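Long-range contact in acyltransferase (Actinoplanes teichomyceticus, PDB 4Q38), which transfers long aliphatic acyl groups from acyl-CoA to amino sugars of teicoplanin-type glycopeptide antibiotics: residues 194-199 with 226-231. Residues are numbered along the deposited sequence; the frame is centred on the assembly and turned at random.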
loop_
_atom_site.group_PDB
_atom_site.type_symbol
_atom_site.label_atom_id
_atom_site.label_comp_id
_atom_site.label_asym_id
_atom_site.label_seq_id
_atom_site.Cartn_x
_atom_site.Cartn_y
_atom_site.Cartn_z
ATOM N N LEU A 194 -0.388 -13.480 -3.449
ATOM C CA LEU A 194 0.712 -12.608 -3.007
ATOM C C LEU A 194 1.043 -11.526 -4.022
ATOM O O LEU A 194 0.790 -11.687 -5.217
ATOM C CB LEU A 194 1.973 -13.438 -2.797
ATOM C CG LEU A 194 1.884 -14.682 -1.923
ATOM C CD1 LEU A 194 3.242 -15.352 -1.963
ATOM C CD2 LEU A 194 1.482 -14.286 -0.505
ATOM N N GLN A 195 1.637 -10.441 -3.526
ATOM C CA GLN A 195 2.237 -9.407 -4.352
ATOM C C GLN A 195 3.754 -9.494 -4.287
ATOM O O GLN A 195 4.319 -9.949 -3.287
ATOM C CB GLN A 195 1.863 -8.026 -3.827
ATOM C CG GLN A 195 0.391 -7.670 -3.899
ATOM C CD GLN A 195 0.060 -6.597 -2.888
ATOM O OE1 GLN A 195 0.626 -6.590 -1.794
ATOM N NE2 GLN A 195 -0.844 -5.682 -3.245
ATOM N N PHE A 196 4.400 -9.038 -5.355
ATOM C CA PHE A 196 5.864 -8.969 -5.423
ATOM C C PHE A 196 6.299 -7.607 -5.924
ATOM O O PHE A 196 5.774 -7.112 -6.916
ATOM C CB PHE A 196 6.424 -10.059 -6.356
ATOM C CG PHE A 196 6.153 -11.457 -5.879
ATOM C CD1 PHE A 196 7.015 -12.084 -4.992
ATOM C CD2 PHE A 196 5.005 -12.137 -6.289
ATOM C CE1 PHE A 196 6.752 -13.371 -4.521
ATOM C CE2 PHE A 196 4.741 -13.425 -5.831
ATOM C CZ PHE A 196 5.607 -14.039 -4.937
ATOM N N SER A 197 7.268 -7.013 -5.231
ATOM C CA SER A 197 7.846 -5.740 -5.658
ATOM C C SER A 197 9.291 -5.904 -6.139
ATOM O O SER A 197 10.061 -6.674 -5.564
ATOM C CB SER A 197 7.828 -4.734 -4.509
ATOM O OG SER A 197 8.478 -5.296 -3.383
ATOM N N LEU A 198 9.646 -5.167 -7.184
ATOM C CA LEU A 198 11.045 -5.022 -7.587
ATOM C C LEU A 198 11.769 -4.337 -6.439
ATOM O O LEU A 198 11.333 -3.304 -5.950
ATOM C CB LEU A 198 11.161 -4.164 -8.840
ATOM C CG LEU A 198 10.524 -4.674 -10.133
ATOM C CD1 LEU A 198 10.366 -3.526 -11.118
ATOM C CD2 LEU A 198 11.386 -5.770 -10.731
ATOM N N ALA A 199 12.853 -4.943 -5.981
ATOM C CA ALA A 199 13.579 -4.412 -4.831
ATOM C C ALA A 199 15.069 -4.683 -4.945
ATOM O O ALA A 199 15.501 -5.518 -5.732
ATOM C CB ALA A 199 13.031 -5.013 -3.542
ATOM N N GLU A 226 1.356 -21.309 -5.435
ATOM C CA GLU A 226 1.090 -20.871 -6.802
ATOM C C GLU A 226 1.703 -19.505 -7.058
ATOM O O GLU A 226 2.345 -19.285 -8.082
ATOM C CB GLU A 226 -0.419 -20.838 -7.094
ATOM C CG GLU A 226 -0.977 -22.196 -7.455
ATOM C CD GLU A 226 -0.263 -22.800 -8.640
ATOM O OE1 GLU A 226 -0.298 -22.187 -9.737
ATOM O OE2 GLU A 226 0.339 -23.880 -8.472
ATOM N N SER A 227 1.510 -18.585 -6.117
ATOM C CA SER A 227 2.100 -17.258 -6.241
ATOM C C SER A 227 3.618 -17.320 -6.320
ATOM O O SER A 227 4.205 -16.682 -7.185
ATOM C CB SER A 227 1.712 -16.365 -5.071
ATOM O OG SER A 227 0.458 -15.772 -5.263
ATOM N N LEU A 228 4.246 -18.064 -5.407
ATOM C CA LEU A 228 5.706 -18.239 -5.457
ATOM C C LEU A 228 6.213 -18.768 -6.787
ATOM O O LEU A 228 7.248 -18.317 -7.273
ATOM C CB LEU A 228 6.212 -19.140 -4.332
ATOM C CG LEU A 228 6.651 -18.476 -3.036
ATOM C CD1 LEU A 228 7.152 -19.595 -2.144
ATOM C CD2 LEU A 228 7.764 -17.453 -3.266
ATOM N N HIS A 229 5.492 -19.726 -7.376
ATOM C CA HIS A 229 5.851 -20.248 -8.697
ATOM C C HIS A 229 5.700 -19.252 -9.816
ATOM O O HIS A 229 6.344 -19.379 -10.852
ATOM C CB HIS A 229 5.071 -21.531 -9.003
ATOM C CG HIS A 229 5.644 -22.743 -8.316
ATOM N ND1 HIS A 229 5.486 -22.968 -6.999
ATOM C CD2 HIS A 229 6.439 -23.774 -8.797
ATOM C CE1 HIS A 229 6.131 -24.102 -6.656
ATOM N NE2 HIS A 229 6.709 -24.595 -7.758
ATOM N N ARG A 230 4.846 -18.251 -9.629
ATOM C CA ARG A 230 4.634 -17.252 -10.674
ATOM C C ARG A 230 5.738 -16.178 -10.709
ATOM O O ARG A 230 5.951 -15.529 -11.730
ATOM C CB ARG A 230 3.265 -16.590 -10.483
ATOM C CG ARG A 230 2.105 -17.516 -10.858
ATOM C CD ARG A 230 0.743 -16.898 -10.570
ATOM N NE ARG A 230 0.546 -15.661 -11.326
ATOM C CZ ARG A 230 -0.593 -14.971 -11.379
ATOM N NH1 ARG A 230 -1.678 -15.409 -10.739
ATOM N NH2 ARG A 230 -0.650 -13.855 -12.102
ATOM N N ALA A 231 6.439 -16.011 -9.595
ATOM C CA ALA A 231 7.290 -14.843 -9.407
ATOM C C ALA A 231 8.434 -14.776 -10.423
ATOM O O ALA A 231 8.506 -13.830 -11.197
ATOM C CB ALA A 231 7.806 -14.778 -7.974
#
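Strand 194-199 and helix segment 226-231 run in nearly the same direction, 26° apart with their axes 8.8 Å from each other at closest approach, and the backbones come nearest where L194 faces S227. There the amide of L194 donates an almost straight hydrogen bond to the hydroxyl of S227, N to OG 3.0 Å with 167° at the hydrogen. The same OG also bonds to the carbonyl oxygen of L191, so this buried hydroxyl ties the helix to the first two strands of the sheet where the chain turns from one into the other. L194 then lays its own side chain alongside the serine: CG lies 3.6 Å from S227 CB, with CD1 equally near that carbon.

This is the GNAT-like C-terminal half of the enzyme, in which helix 221-238 packs on one face of a mixed sheet and follows strand 206-211 in the chain. Two residues along from L194, F196 also points at the helix. Its chi1 of -64° puts the ring beside its own backbone N, anti to the carbonyl carbon, and this carries it toward the helix, where the A231 methyl lies over one of its faces. A231 CB stands 3.8 Å from the centroid of the F196 ring and nearly on the ring normal, a CH-pi contact. The ring's far end nears the helix backbone obliquely, F196 CE2 being 3.6 Å from S227 O, while L228 CD2 adds a looser apolar touch at CZ. S197, whose OG bonds to H211, binds N-acetyl-D-glucosamine in another structure of the protein, and L194 itself neighbours the CoA-binding residues V212 and L219.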